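Local coordinates for protein MIP07328p (Drosophila melanogaster, PDB 6FKK) that probably acts as a repellent axon guidance cue, a membrane semaphorin that binds semaphorin receptors, probably through its extracellular sema domain, at residues A[304-307]-A[308-312]. Sequence-based numbering, arbitrary orientation.
Sequences FNVD and DILAA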
loop_
_atom_site.group_PDB
_atom_site.type_symbol
_atom_site.label_atom_id
_atom_site.label_comp_id
_atom_site.label_asym_id
_atom_site.label_seq_id
_atom_site.Cartn_x
_atom_site.Cartn_y
_atom_site.Cartn_z
ATOM N N PHE A 304 8.510 3.294 -6.860
ATOM C CA PHE A 304 9.100 2.269 -7.705
ATOM C C PHE A 304 8.366 2.212 -9.034
ATOM O O PHE A 304 7.135 2.289 -9.077
ATOM C CB PHE A 304 9.059 0.902 -7.022
ATOM C CG PHE A 304 9.901 0.823 -5.784
ATOM C CD1 PHE A 304 9.376 1.160 -4.547
ATOM C CD2 PHE A 304 11.219 0.410 -5.857
ATOM C CE1 PHE A 304 10.152 1.086 -3.406
ATOM C CE2 PHE A 304 11.999 0.331 -4.722
ATOM C CZ PHE A 304 11.466 0.670 -3.494
ATOM N N ASN A 305 9.130 2.081 -10.118
ATOM C CA ASN A 305 8.553 1.955 -11.448
ATOM C C ASN A 305 8.135 0.508 -11.683
ATOM O O ASN A 305 8.926 -0.416 -11.468
ATOM C CB ASN A 305 9.558 2.408 -12.509
ATOM C CG ASN A 305 8.922 2.630 -13.873
ATOM O OD1 ASN A 305 7.957 1.961 -14.244
ATOM N ND2 ASN A 305 9.469 3.575 -14.631
ATOM N N VAL A 306 6.886 0.316 -12.116
ATOM C CA VAL A 306 6.372 -1.034 -12.341
ATOM C C VAL A 306 7.181 -1.748 -13.414
ATOM O O VAL A 306 7.364 -2.970 -13.358
ATOM C CB VAL A 306 4.873 -0.975 -12.698
ATOM C CG1 VAL A 306 4.320 -2.372 -12.963
ATOM C CG2 VAL A 306 4.097 -0.295 -11.582
ATOM N N ASP A 307 7.692 -1.004 -14.396
ATOM C CA ASP A 307 8.545 -1.611 -15.410
ATOM C C ASP A 307 9.883 -2.050 -14.825
ATOM O O ASP A 307 10.486 -3.010 -15.318
ATOM C CB ASP A 307 8.756 -0.635 -16.569
ATOM C CG ASP A 307 7.458 -0.279 -17.276
ATOM O OD1 ASP A 307 6.624 -1.186 -17.490
ATOM O OD2 ASP A 307 7.270 0.909 -17.613
ATOM N N ASP A 308 10.360 -1.367 -13.782
ATOM C CA ASP A 308 11.578 -1.798 -13.103
ATOM C C ASP A 308 11.330 -2.999 -12.201
ATOM O O ASP A 308 12.217 -3.846 -12.044
ATOM C CB ASP A 308 12.173 -0.648 -12.288
ATOM C CG ASP A 308 12.852 0.393 -13.155
ATOM O OD1 ASP A 308 13.270 0.048 -14.280
ATOM O OD2 ASP A 308 12.972 1.556 -12.707
ATOM N N ILE A 309 10.144 -3.085 -11.598
ATOM C CA ILE A 309 9.809 -4.251 -10.785
ATOM C C ILE A 309 9.757 -5.499 -11.653
ATOM O O ILE A 309 10.369 -6.525 -11.338
ATOM C CB ILE A 309 8.481 -4.026 -10.043
ATOM C CG1 ILE A 309 8.606 -2.846 -9.081
ATOM C CG2 ILE A 309 8.071 -5.286 -9.304
ATOM C CD1 ILE A 309 7.335 -2.543 -8.328
ATOM N N LEU A 310 9.030 -5.423 -12.769
ATOM C CA LEU A 310 8.907 -6.578 -13.651
ATOM C C LEU A 310 10.237 -6.929 -14.306
ATOM O O LEU A 310 10.455 -8.086 -14.685
ATOM C CB LEU A 310 7.841 -6.308 -14.713
ATOM C CG LEU A 310 6.424 -6.080 -14.186
ATOM C CD1 LEU A 310 5.476 -5.709 -15.313
ATOM C CD2 LEU A 310 5.933 -7.322 -13.465
ATOM N N ALA A 311 11.137 -5.953 -14.442
ATOM C CA ALA A 311 12.420 -6.221 -15.081
ATOM C C ALA A 311 13.357 -6.998 -14.166
ATOM O O ALA A 311 14.229 -7.725 -14.653
ATOM C CB ALA A 311 13.077 -4.910 -15.516
ATOM N N ALA A 312 13.195 -6.858 -12.848
ATOM C CA ALA A 312 14.067 -7.565 -11.916
ATOM C C ALA A 312 13.935 -9.073 -12.059
ATOM O O ALA A 312 14.898 -9.809 -11.816
ATOM C CB ALA A 312 13.761 -7.140 -10.479
#
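Asn305 O takes two backbone donors from the first helical turn. Ile309 N lies in the plane of this carbonyl, 2.9 Å from Asn305 O, with an N-H...O angle of 151°. Asp308 N approaches the same oxygen, but its bond is bent and weak. The next carbonyl, Val306 O, receives Leu310 N at 3.0 Å in a nearly straight bond of 171°. Asp307 O has a weak bond from Ala311 N. Ala312 N bonds to Asp308 O, continuing the turn.

Asn305 is also the N-cap. Its CG is anti to the backbone N (chi1 -166°), which brings the amide back over the helix start. Asn305 OD1 then accepts Asp307 N at 3.0 Å, the donor sitting above the amide plane. With an alanine here, Asp307 N would probably lose its side-chain acceptor, and the start of the helix its cap.

This is a strand-to-helix junction in the sema domain, a seven-bladed beta-propeller. Strand 298-305 runs directly into the short helix 306-312. Backbone bonds to strand 282-290 join Phe304 to Ile285 and, at the first helical residue, Val306 to Ser283.

The carboxylate of Asp308 stays beside the cap, with Asp308 OD2 3.5 Å from Asn305 CB. Asp307 and Asp308, near the N-terminal end of the helix, would probably be favoured by its dipole. On the buried side, Ile309 CD1 meets Phe304 CB at 4.1 Å, and both side chains touch Val368. Val306 CG1 packs against Leu310 CD1 at 4.2 Å, one turn apart. Leu310 also reaches Arg231 of strand 225-233.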